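Local coordinates for protein ACDH-11, isoform b (Caenorhabditis elegans, PDB 4Y9J) that belongs to the acyl-CoA dehydrogenase family and carries bound flavin-adenine dinucleotide in an assembly of four protein chains, at residues 113-118 against 151-156; 79-82 against 87-90; 364-369 against 551-556. All blocks are in the same frame, centred on the assembly; numbering follows the deposited sequence.

Contact 1 (113-118 against 151-156)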
ATOM      1  N   ILE B 113       1.234 -16.262 -36.381  1.00 41.37           N
ATOM      2  CA  ILE B 113       0.755 -17.558 -36.871  1.00 43.28           C
ATOM      3  C   ILE B 113      -0.583 -17.359 -37.609  1.00 43.60           C
ATOM      4  O   ILE B 113      -0.791 -17.971 -38.670  1.00 46.57           O
ATOM      5  CB  ILE B 113       0.708 -18.613 -35.722  1.00 43.35           C
ATOM      6  CG1 ILE B 113       2.137 -19.070 -35.356  1.00 45.41           C
ATOM      7  CG2 ILE B 113      -0.129 -19.842 -36.079  1.00 46.19           C
ATOM      8  CD1 ILE B 113       2.235 -19.664 -33.956  1.00 45.81           C
ATOM      9  N   GLY B 114      -1.482 -16.530 -37.093  1.00 42.52           N
ATOM     10  CA  GLY B 114      -2.775 -16.317 -37.722  1.00 44.68           C
ATOM     11  C   GLY B 114      -2.770 -15.748 -39.120  1.00 45.16           C
ATOM     12  O   GLY B 114      -3.761 -15.887 -39.840  1.00 46.42           O
ATOM     13  N   TYR B 115      -1.647 -15.140 -39.509  1.00 44.51           N
ATOM     14  CA  TYR B 115      -1.502 -14.448 -40.788  1.00 45.79           C
ATOM     15  C   TYR B 115      -0.326 -14.923 -41.665  1.00 48.64           C
ATOM     16  O   TYR B 115      -0.070 -14.316 -42.694  1.00 50.88           O
ATOM     17  CB  TYR B 115      -1.377 -12.923 -40.581  1.00 45.09           C
ATOM     18  CG  TYR B 115      -2.579 -12.365 -39.875  1.00 43.88           C
ATOM     19  CD1 TYR B 115      -3.693 -11.997 -40.607  1.00 43.77           C
ATOM     20  CD2 TYR B 115      -2.626 -12.245 -38.476  1.00 40.72           C
ATOM     21  CE1 TYR B 115      -4.857 -11.577 -39.973  1.00 42.39           C
ATOM     22  CE2 TYR B 115      -3.763 -11.770 -37.828  1.00 38.63           C
ATOM     23  CZ  TYR B 115      -4.880 -11.395 -38.592  1.00 39.56           C
ATOM     24  OH  TYR B 115      -6.042 -10.946 -38.000  1.00 38.53           O
ATOM     25  N   GLU B 116       0.387 -15.968 -41.254  1.00 49.27           N
ATOM     26  CA  GLU B 116       1.606 -16.410 -41.948  1.00 53.48           C
ATOM     27  C   GLU B 116       1.234 -16.864 -43.382  1.00 54.58           C
ATOM     28  O   GLU B 116       0.543 -17.832 -43.578  1.00 55.37           O
ATOM     29  CB  GLU B 116       2.377 -17.487 -41.140  1.00 55.66           C
ATOM     30  CG  GLU B 116       3.704 -18.062 -41.743  1.00 63.46           C
ATOM     31  CD  GLU B 116       4.519 -17.159 -42.720  1.00 74.38           C
ATOM     32  OE1 GLU B 116       4.666 -15.945 -42.429  1.00 80.11           O
ATOM     33  OE2 GLU B 116       5.084 -17.653 -43.801  1.00 73.72           O
ATOM     34  N   ASP B 117       1.652 -16.082 -44.347  1.00 61.13           N
ATOM     35  CA  ASP B 117       1.342 -16.286 -45.802  1.00 68.76           C
ATOM     36  C   ASP B 117       1.678 -17.687 -46.371  1.00 70.28           C
ATOM     37  O   ASP B 117       0.874 -18.251 -47.106  1.00 71.80           O
ATOM     38  CB  ASP B 117       2.027 -15.169 -46.601  1.00 75.27           C
ATOM     39  CG  ASP B 117       2.315 -13.899 -45.706  1.00 82.58           C
ATOM     40  OD1 ASP B 117       2.857 -14.052 -44.573  1.00 82.17           O
ATOM     41  OD2 ASP B 117       1.988 -12.758 -46.092  1.00 87.47           O
ATOM     42  N   SER B 118       2.806 -18.288 -45.986  1.00 68.20           N
ATOM     43  CA  SER B 118       3.164 -19.650 -46.472  1.00 69.21           C
ATOM     44  C   SER B 118       2.276 -20.770 -45.944  1.00 66.36           C
ATOM     45  O   SER B 118       2.444 -21.925 -46.354  1.00 64.01           O
ATOM     46  CB  SER B 118       4.604 -20.007 -46.079  1.00 70.13           C
ATOM     47  OG  SER B 118       4.727 -20.089 -44.643  1.00 69.12           O
ATOM     48  N   GLY B 151      -7.394  -8.340 -33.911  1.00 33.83           N
ATOM     49  CA  GLY B 151      -8.554  -7.654 -34.442  1.00 34.63           C
ATOM     50  C   GLY B 151      -8.181  -6.434 -35.265  1.00 35.19           C
ATOM     51  O   GLY B 151      -8.796  -6.184 -36.297  1.00 35.28           O
ATOM     52  N   ALA B 152      -7.145  -5.707 -34.833  1.00 31.93           N
ATOM     53  CA  ALA B 152      -6.626  -4.594 -35.571  1.00 34.36           C
ATOM     54  C   ALA B 152      -6.052  -5.002 -36.918  1.00 35.15           C
ATOM     55  O   ALA B 152      -6.299  -4.327 -37.928  1.00 36.87           O
ATOM     56  CB  ALA B 152      -5.519  -3.860 -34.771  1.00 35.75           C
ATOM     57  N   VAL B 153      -5.228  -6.051 -36.915  1.00 35.03           N
ATOM     58  CA  VAL B 153      -4.688  -6.571 -38.202  1.00 36.84           C
ATOM     59  C   VAL B 153      -5.816  -6.933 -39.171  1.00 39.69           C
ATOM     60  O   VAL B 153      -5.777  -6.547 -40.349  1.00 38.26           O
ATOM     61  CB  VAL B 153      -3.800  -7.766 -38.010  1.00 36.54           C
ATOM     62  CG1 VAL B 153      -3.377  -8.293 -39.349  1.00 38.90           C
ATOM     63  CG2 VAL B 153      -2.568  -7.417 -37.154  1.00 35.16           C
ATOM     64  N   LYS B 154      -6.822  -7.669 -38.673  1.00 39.01           N
ATOM     65  CA  LYS B 154      -7.923  -8.084 -39.491  1.00 41.96           C
ATOM     66  C   LYS B 154      -8.663  -6.876 -40.034  1.00 40.88           C
ATOM     67  O   LYS B 154      -9.067  -6.852 -41.189  1.00 40.53           O
ATOM     68  CB  LYS B 154      -8.882  -8.950 -38.655  1.00 43.45           C
ATOM     69  CG  LYS B 154     -10.086  -9.452 -39.430  1.00 47.56           C
ATOM     70  CD  LYS B 154      -9.677 -10.435 -40.483  1.00 53.85           C
ATOM     71  CE  LYS B 154     -10.947 -10.924 -41.188  1.00 63.39           C
ATOM     72  NZ  LYS B 154     -11.009 -12.392 -41.307  1.00 61.88           N
ATOM     73  N   THR B 155      -8.909  -5.897 -39.158  1.00 38.48           N
ATOM     74  CA  THR B 155      -9.631  -4.724 -39.566  1.00 40.11           C
ATOM     75  C   THR B 155      -8.891  -3.961 -40.637  1.00 40.00           C
ATOM     76  O   THR B 155      -9.438  -3.611 -41.701  1.00 42.80           O
ATOM     77  CB  THR B 155      -9.858  -3.812 -38.354  1.00 40.23           C
ATOM     78  OG1 THR B 155     -10.681  -4.489 -37.414  1.00 40.94           O
ATOM     79  CG2 THR B 155     -10.505  -2.495 -38.742  1.00 41.97           C
ATOM     80  N   LEU B 156      -7.616  -3.694 -40.406  1.00 39.30           N
ATOM     81  CA  LEU B 156      -6.876  -2.879 -41.322  1.00 40.80           C
ATOM     82  C   LEU B 156      -6.643  -3.568 -42.690  1.00 41.53           C
ATOM     83  O   LEU B 156      -6.774  -2.940 -43.760  1.00 43.70           O
ATOM     84  CB  LEU B 156      -5.556  -2.431 -40.703  1.00 40.33           C
ATOM     85  CG  LEU B 156      -5.672  -1.543 -39.455  1.00 41.00           C
ATOM     86  CD1 LEU B 156      -4.251  -1.267 -38.933  1.00 41.69           C
ATOM     87  CD2 LEU B 156      -6.363  -0.225 -39.793  1.00 41.93           C
TER

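Contact 2 (79-82 against 87-90)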
ATOM      1  N   LEU B  79      -0.221   4.635 -12.250  1.00 31.16           N
ATOM      2  CA  LEU B  79      -0.238   5.851 -13.060  1.00 31.45           C
ATOM      3  C   LEU B  79       0.189   7.041 -12.228  1.00 31.83           C
ATOM      4  O   LEU B  79      -0.320   7.221 -11.094  1.00 32.01           O
ATOM      5  CB  LEU B  79      -1.640   6.085 -13.634  1.00 30.51           C
ATOM      6  CG  LEU B  79      -1.881   7.407 -14.303  1.00 32.96           C
ATOM      7  CD1 LEU B  79      -0.991   7.520 -15.541  1.00 34.06           C
ATOM      8  CD2 LEU B  79      -3.375   7.638 -14.642  1.00 31.04           C
ATOM      9  N   GLU B  80       1.152   7.816 -12.705  1.00 33.21           N
ATOM     10  CA  GLU B  80       1.530   9.092 -12.094  1.00 34.90           C
ATOM     11  C   GLU B  80       1.301  10.199 -13.025  1.00 36.11           C
ATOM     12  O   GLU B  80       1.922  10.267 -14.084  1.00 35.83           O
ATOM     13  CB  GLU B  80       2.995   9.098 -11.711  1.00 38.89           C
ATOM     14  CG  GLU B  80       3.297   8.073 -10.642  1.00 42.28           C
ATOM     15  CD  GLU B  80       4.773   7.918 -10.264  1.00 48.58           C
ATOM     16  OE1 GLU B  80       5.665   8.584 -10.833  1.00 48.21           O
ATOM     17  OE2 GLU B  80       5.026   7.057  -9.395  1.00 55.12           O
ATOM     18  N   HIS B  81       0.405  11.091 -12.642  1.00 36.31           N
ATOM     19  CA  HIS B  81       0.030  12.196 -13.487  1.00 36.67           C
ATOM     20  C   HIS B  81       1.177  13.137 -13.731  1.00 34.82           C
ATOM     21  O   HIS B  81       1.364  13.554 -14.872  1.00 33.55           O
ATOM     22  CB  HIS B  81      -1.130  13.034 -12.908  1.00 39.41           C
ATOM     23  CG  HIS B  81      -2.468  12.331 -12.882  1.00 42.68           C
ATOM     24  ND1 HIS B  81      -2.925  11.504 -13.896  1.00 43.56           N
ATOM     25  CD2 HIS B  81      -3.479  12.395 -11.974  1.00 45.19           C
ATOM     26  CE1 HIS B  81      -4.137  11.058 -13.600  1.00 42.82           C
ATOM     27  NE2 HIS B  81      -4.489  11.566 -12.431  1.00 53.61           N
ATOM     28  N   GLN B  82       1.840  13.547 -12.652  1.00 34.95           N
ATOM     29  CA  GLN B  82       2.838  14.594 -12.676  1.00 37.67           C
ATOM     30  C   GLN B  82       4.196  13.998 -12.283  1.00 35.21           C
ATOM     31  O   GLN B  82       4.269  12.971 -11.583  1.00 37.01           O
ATOM     32  CB  GLN B  82       2.513  15.712 -11.617  1.00 43.30           C
ATOM     33  CG  GLN B  82       1.015  15.953 -11.292  1.00 48.85           C
ATOM     34  CD  GLN B  82       0.191  16.497 -12.446  1.00 54.38           C
ATOM     35  OE1 GLN B  82      -1.067  16.270 -12.562  1.00 52.90           O
ATOM     36  NE2 GLN B  82       0.866  17.154 -13.334  1.00 53.50           N
ATOM     37  N   LYS B  87       5.273  19.059 -13.969  1.00 39.92           N
ATOM     38  CA  LYS B  87       5.015  18.773 -15.361  1.00 42.90           C
ATOM     39  C   LYS B  87       4.122  17.609 -15.470  1.00 38.99           C
ATOM     40  O   LYS B  87       4.259  16.619 -14.782  1.00 37.30           O
ATOM     41  CB  LYS B  87       6.371  18.524 -16.020  1.00 47.54           C
ATOM     42  CG  LYS B  87       6.354  18.463 -17.516  1.00 55.84           C
ATOM     43  CD  LYS B  87       7.785  18.730 -17.965  1.00 67.34           C
ATOM     44  CE  LYS B  87       8.116  18.038 -19.283  1.00 75.98           C
ATOM     45  NZ  LYS B  87       8.238  16.560 -19.150  1.00 77.50           N
ATOM     46  N   ARG B  88       3.114  17.717 -16.298  1.00 39.49           N
ATOM     47  CA  ARG B  88       2.208  16.626 -16.492  1.00 40.94           C
ATOM     48  C   ARG B  88       2.881  15.588 -17.419  1.00 39.52           C
ATOM     49  O   ARG B  88       3.354  15.962 -18.467  1.00 41.89           O
ATOM     50  CB  ARG B  88       0.992  17.150 -17.198  1.00 44.24           C
ATOM     51  CG  ARG B  88       0.052  16.049 -17.535  1.00 45.00           C
ATOM     52  CD  ARG B  88      -0.913  15.890 -16.408  1.00 43.74           C
ATOM     53  NE  ARG B  88      -1.686  14.688 -16.639  1.00 45.09           N
ATOM     54  CZ  ARG B  88      -2.927  14.487 -16.208  1.00 39.69           C
ATOM     55  NH1 ARG B  88      -3.616  15.445 -15.554  1.00 41.95           N
ATOM     56  NH2 ARG B  88      -3.500  13.378 -16.473  1.00 41.12           N
ATOM     57  N   VAL B  89       2.972  14.356 -16.981  1.00 36.70           N
ATOM     58  CA  VAL B  89       3.715  13.310 -17.702  1.00 38.23           C
ATOM     59  C   VAL B  89       2.918  12.054 -17.975  1.00 39.49           C
ATOM     60  O   VAL B  89       3.231  11.360 -18.936  1.00 42.70           O
ATOM     61  CB  VAL B  89       5.047  12.909 -17.007  1.00 37.61           C
ATOM     62  CG1 VAL B  89       6.037  14.085 -16.970  1.00 40.88           C
ATOM     63  CG2 VAL B  89       4.813  12.353 -15.625  1.00 36.98           C
ATOM     64  N   ASP B  90       1.854  11.774 -17.220  1.00 38.15           N
ATOM     65  CA  ASP B  90       1.029  10.595 -17.467  1.00 40.12           C
ATOM     66  C   ASP B  90       1.926   9.331 -17.525  1.00 39.62           C
ATOM     67  O   ASP B  90       1.894   8.539 -18.457  1.00 37.58           O
ATOM     68  CB  ASP B  90       0.234  10.797 -18.770  1.00 40.31           C
ATOM     69  CG  ASP B  90      -0.872  11.927 -18.673  1.00 44.44           C
ATOM     70  OD1 ASP B  90      -1.889  11.593 -18.196  1.00 37.00           O
ATOM     71  OD2 ASP B  90      -0.751  13.122 -19.099  1.00 47.60           O
TER

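Contact 3 (364-369 against 551-556)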
ATOM      1  N   ASP B 364     -19.554 -30.216 -20.268  1.00 39.49           N
ATOM      2  CA  ASP B 364     -19.966 -28.905 -20.739  1.00 39.81           C
ATOM      3  C   ASP B 364     -18.787 -28.158 -21.405  1.00 38.78           C
ATOM      4  O   ASP B 364     -18.980 -27.436 -22.355  1.00 41.55           O
ATOM      5  CB  ASP B 364     -20.548 -28.069 -19.574  1.00 41.05           C
ATOM      6  CG  ASP B 364     -21.968 -28.506 -19.161  1.00 48.05           C
ATOM      7  OD1 ASP B 364     -22.667 -29.216 -19.938  1.00 49.97           O
ATOM      8  OD2 ASP B 364     -22.384 -28.056 -18.036  1.00 50.62           O
ATOM      9  N   THR B 365     -17.580 -28.367 -20.908  1.00 36.99           N
ATOM     10  CA  THR B 365     -16.380 -27.696 -21.383  1.00 37.27           C
ATOM     11  C   THR B 365     -16.018 -28.291 -22.763  1.00 38.58           C
ATOM     12  O   THR B 365     -15.624 -27.562 -23.628  1.00 38.47           O
ATOM     13  CB  THR B 365     -15.234 -27.897 -20.378  1.00 36.35           C
ATOM     14  OG1 THR B 365     -15.549 -27.197 -19.129  1.00 35.17           O
ATOM     15  CG2 THR B 365     -13.976 -27.353 -20.912  1.00 37.86           C
ATOM     16  N   ARG B 366     -16.138 -29.611 -22.923  1.00 37.99           N
ATOM     17  CA  ARG B 366     -15.800 -30.223 -24.187  1.00 42.25           C
ATOM     18  C   ARG B 366     -16.702 -29.727 -25.304  1.00 42.76           C
ATOM     19  O   ARG B 366     -16.236 -29.506 -26.417  1.00 42.74           O
ATOM     20  CB  ARG B 366     -15.849 -31.728 -24.106  1.00 43.75           C
ATOM     21  CG  ARG B 366     -14.767 -32.307 -23.255  1.00 45.26           C
ATOM     22  CD  ARG B 366     -14.708 -33.805 -23.373  1.00 51.47           C
ATOM     23  NE  ARG B 366     -13.795 -34.443 -22.442  1.00 50.54           N
ATOM     24  CZ  ARG B 366     -13.379 -35.700 -22.582  1.00 52.46           C
ATOM     25  NH1 ARG B 366     -13.789 -36.479 -23.600  1.00 51.15           N
ATOM     26  NH2 ARG B 366     -12.551 -36.189 -21.677  1.00 53.27           N
ATOM     27  N   GLY B 367     -17.980 -29.546 -25.031  1.00 42.36           N
ATOM     28  CA  GLY B 367     -18.918 -29.074 -26.061  1.00 41.96           C
ATOM     29  C   GLY B 367     -18.514 -27.676 -26.580  1.00 39.75           C
ATOM     30  O   GLY B 367     -18.438 -27.398 -27.769  1.00 40.65           O
ATOM     31  N   SER B 368     -18.260 -26.799 -25.659  1.00 38.27           N
ATOM     32  CA  SER B 368     -17.847 -25.441 -26.045  1.00 38.20           C
ATOM     33  C   SER B 368     -16.455 -25.370 -26.713  1.00 37.77           C
ATOM     34  O   SER B 368     -16.178 -24.562 -27.548  1.00 39.70           O
ATOM     35  CB  SER B 368     -17.936 -24.513 -24.862  1.00 36.47           C
ATOM     36  OG  SER B 368     -19.257 -24.412 -24.535  1.00 37.03           O
ATOM     37  N   MET B 369     -15.597 -26.239 -26.309  1.00 38.57           N
ATOM     38  CA  MET B 369     -14.329 -26.379 -26.931  1.00 40.53           C
ATOM     39  C   MET B 369     -14.487 -26.743 -28.420  1.00 40.70           C
ATOM     40  O   MET B 369     -13.802 -26.175 -29.269  1.00 40.34           O
ATOM     41  CB  MET B 369     -13.627 -27.496 -26.207  1.00 44.07           C
ATOM     42  CG  MET B 369     -12.190 -27.465 -26.368  1.00 54.43           C
ATOM     43  SD  MET B 369     -11.615 -26.275 -25.106  1.00 62.35           S
ATOM     44  CE  MET B 369     -10.122 -26.499 -26.045  1.00 53.33           C
ATOM     45  N   ASN B 551     -12.192 -41.906 -28.204  1.00 64.27           N
ATOM     46  CA  ASN B 551     -12.195 -42.988 -27.203  1.00 67.16           C
ATOM     47  C   ASN B 551     -13.581 -43.091 -26.545  1.00 67.16           C
ATOM     48  O   ASN B 551     -14.482 -42.310 -26.848  1.00 65.82           O
ATOM     49  CB  ASN B 551     -11.085 -42.779 -26.168  1.00 66.67           C
ATOM     50  CG  ASN B 551     -11.238 -41.486 -25.413  1.00 65.85           C
ATOM     51  OD1 ASN B 551     -12.355 -41.052 -25.139  1.00 68.90           O
ATOM     52  ND2 ASN B 551     -10.129 -40.830 -25.125  1.00 65.37           N
ATOM     53  N   GLN B 552     -13.738 -44.025 -25.624  1.00 68.37           N
ATOM     54  CA  GLN B 552     -15.024 -44.281 -24.961  1.00 69.77           C
ATOM     55  C   GLN B 552     -15.560 -43.019 -24.258  1.00 66.93           C
ATOM     56  O   GLN B 552     -16.757 -42.740 -24.308  1.00 67.73           O
ATOM     57  CB  GLN B 552     -14.897 -45.453 -23.997  1.00 72.07           C
ATOM     58  CG  GLN B 552     -16.219 -45.912 -23.387  1.00 75.30           C
ATOM     59  CD  GLN B 552     -17.224 -46.332 -24.439  1.00 74.84           C
ATOM     60  OE1 GLN B 552     -16.849 -46.754 -25.494  1.00 78.55           O
ATOM     61  NE2 GLN B 552     -18.492 -46.176 -24.163  1.00 74.28           N
ATOM     62  N   SER B 553     -14.672 -42.233 -23.670  1.00 65.13           N
ATOM     63  CA  SER B 553     -15.099 -40.998 -22.981  1.00 62.37           C
ATOM     64  C   SER B 553     -15.765 -40.069 -24.006  1.00 61.43           C
ATOM     65  O   SER B 553     -16.719 -39.366 -23.683  1.00 56.39           O
ATOM     66  CB  SER B 553     -13.924 -40.287 -22.314  1.00 65.63           C
ATOM     67  OG  SER B 553     -13.254 -39.315 -23.176  1.00 66.93           O
ATOM     68  N   ASP B 554     -15.320 -40.099 -25.266  1.00 59.31           N
ATOM     69  CA  ASP B 554     -15.874 -39.202 -26.255  1.00 57.23           C
ATOM     70  C   ASP B 554     -17.334 -39.539 -26.518  1.00 55.48           C
ATOM     71  O   ASP B 554     -18.164 -38.628 -26.669  1.00 55.56           O
ATOM     72  CB  ASP B 554     -15.068 -39.248 -27.570  1.00 59.18           C
ATOM     73  CG  ASP B 554     -13.679 -38.580 -27.449  1.00 61.66           C
ATOM     74  OD1 ASP B 554     -13.526 -37.532 -26.772  1.00 56.92           O
ATOM     75  OD2 ASP B 554     -12.710 -39.083 -28.087  1.00 65.15           O
ATOM     76  N   ILE B 555     -17.666 -40.817 -26.567  1.00 58.01           N
ATOM     77  CA  ILE B 555     -19.087 -41.250 -26.776  1.00 58.74           C
ATOM     78  C   ILE B 555     -19.971 -40.869 -25.581  1.00 58.49           C
ATOM     79  O   ILE B 555     -21.071 -40.352 -25.724  1.00 59.15           O
ATOM     80  CB  ILE B 555     -19.228 -42.775 -27.044  1.00 62.43           C
ATOM     81  CG1 ILE B 555     -18.632 -43.152 -28.397  1.00 63.16           C
ATOM     82  CG2 ILE B 555     -20.694 -43.188 -27.066  1.00 62.14           C
ATOM     83  CD1 ILE B 555     -18.275 -44.616 -28.558  1.00 68.81           C
ATOM     84  N   GLU B 556     -19.464 -41.133 -24.398  1.00 58.25           N
ATOM     85  CA  GLU B 556     -20.214 -40.869 -23.187  1.00 58.45           C
ATOM     86  C   GLU B 556     -20.482 -39.361 -23.003  1.00 54.53           C
ATOM     87  O   GLU B 556     -21.552 -38.953 -22.554  1.00 54.17           O
ATOM     88  CB  GLU B 556     -19.437 -41.398 -22.003  1.00 59.14           C
ATOM     89  CG  GLU B 556     -20.245 -41.312 -20.725  1.00 61.65           C
ATOM     90  CD  GLU B 556     -21.547 -42.140 -20.752  1.00 60.33           C
ATOM     91  OE1 GLU B 556     -22.473 -41.828 -19.920  1.00 56.97           O
ATOM     92  OE2 GLU B 556     -21.615 -43.119 -21.564  1.00 59.57           O
TER
HETATM   93  O   HOH W   1     -15.286 -35.659 -25.968  1.00 45.96           O

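Contact 1 (113-118 against 151-156)
Tyr-115 OH sits against the start of Lys-154 on helix 143-158 and is hydrogen-bonded to OD1 of Asp-150, just before 151-156. Tyr-115 OH lies 3.5 Å from Lys-154 CB; its 3.4 Å approach to Lys-154 N is at too poor an angle for a hydrogen bond. Over the ring the contact is apolar: Val-153 sets CG1 over one face of the tyrosine in a CH-pi contact, 3.6 Å from the centroid and 15° off the ring normal. The methyl sits toward the phenolic end, where Val-153 CG1 comes within 3.5 Å of Tyr-115 CZ. Val-153 has CG1 anti to its backbone N (chi1 176°), which sends this branch out over the ring. Within the helix, Gly-151 O takes both Thr-155 N and Thr-155 OG1, the latter at 2.8 Å, from opposite faces of its plane. Lys-154 crosses the tyrosine at about a right angle and runs on to a salt bridge with Glu-383. Arg-125 of helix 121-135 makes a cation-pi contact with Tyr-115. In the helical, AidB-like N-terminal domain of this acyl-CoA dehydrogenase fold, the contact joins the loop between helices 96-107 and 121-135 to helix 143-158, which rests on helix 166-175 through Val-153 and on helix 304-338 through Lys-154 and Thr-155.

Contact 2 (79-82 against 87-90)
His-81 O is the tight point between 79-82 and 87-90, taking two consecutive backbone N-H groups: Val-89 N at 2.8 Å and Asp-90 N at 3.0 Å. Beside this the Arg-88 guanidinium lies alongside the His-81 ring, their planes 33° apart. His-81 ND1 is 3.2 Å from Arg-88 NH2, over the guanidinium face and not hydrogen-bonded to it. Asp-90 holds that flat group from its edge, side-on: Arg-88 NH2 gives OD1 a nearly straight bond of 3.0 Å, and Arg-88 NE reaches OD2 at 3.1 Å. Two residues opposite one make a beta bulge in the hairpin of strands 78-80 and 88-93, next to the non-hydrogen-bonded pair Gln-82 and Arg-88; Asp-90 has a left-handed backbone there (phi 52°). Its OD1 also accepts from Met-271 N, tying the hairpin to strand 269-274. Gln-82 is closely packed too: its NE2 is 3.5 Å from Arg-88 CA, and Gln-82 CA makes a CA-H...O contact of 3.2 Å with Lys-87 O. Val-272 of a second subunit packs on Gln-82. The loose side belongs to Glu-80, at the rim, and to Lys-87, which is exposed; the lysine side chain sets off away from 79-82, and Ser-18 of a third subunit packs on it.

Contact 3 (364-369 against 551-556)
A capping box at the start of helix 552-563 is the site where Arg-366, reaching out from helix 352-383, meets Ser-553 and Asp-554. Arg-366 spans the gap with a chain extended from CG to NE (chi2 -171°), for the nearest CA atoms, those of Arg-366 and Asp-554, are 9.2 Å apart. Its NH1 does all the bonding to 551-556. Arg-366 NH1 donates to Ser-553 OG at 2.9 Å, with the oxygen at the edge of the guanidinium, near its plane, and the bond fairly straight (157°). The same NH1 makes a longer salt bridge of 3.4 Å to Asp-554 OD1, which comes in obliquely, the carboxylate turned 63° from the guanidinium. A water in the guanidinium plane bridges this pair, accepting from Arg-366 NH1 at 2.9 Å and donating to Asp-554 OD1 at 2.7 Å.

The arginine thereby joins the helical acyl-CoA dehydrogenase C-terminal domain, which holds helix 352-383, to the ACDH-11 C-terminal-like domain, which holds helix 552-563. Asp-554 is held by the capping box: Asn-551, the N-cap, offers OD1 to Asp-554 N at 3.1 Å, nearly end-on to the amide carbonyl, and Asp-554 OD2 takes the backbone N of Asn-551 at 2.9 Å. Ser-553 OG donates to that same Asn-551 OD1 at 2.8 Å, which probably helps to orient the hydroxyl whose oxygen receives Arg-366. The buried carboxylate of Asp-554 has a second cationic partner in Arg-36. Arg-366 NE pairs with Glu-362, one turn earlier on its own helix. Asp-589 of a neighbouring subunit meets both Arg-366 NH2 and Ser-553 OG through OD2, where it may share the hydroxyl proton with Asn-551.

How the contacts relate
Along the chain the three contacts follow one another without overlap: contact 2 (79-82 against 87-90), then contact 1, then contact 3. Contacts 1 and 2 share the AidB-like N-terminal domain, yet their centres are 35 Å apart, one among helices and the other in a peripheral beta hairpin. Contact 3 joins the acyl-CoA dehydrogenase C-terminal domain to the ACDH-11-type domain that follows. Its centre is 31 Å from that of contact 1 and 52 Å from that of contact 2, across the chain's centre. Contacts 2 and 3 are touched by other subunits and so lie at interfaces of the assembly, whereas no other chain touches contact 1; helix 304-338 borders both contacts 1 and 3.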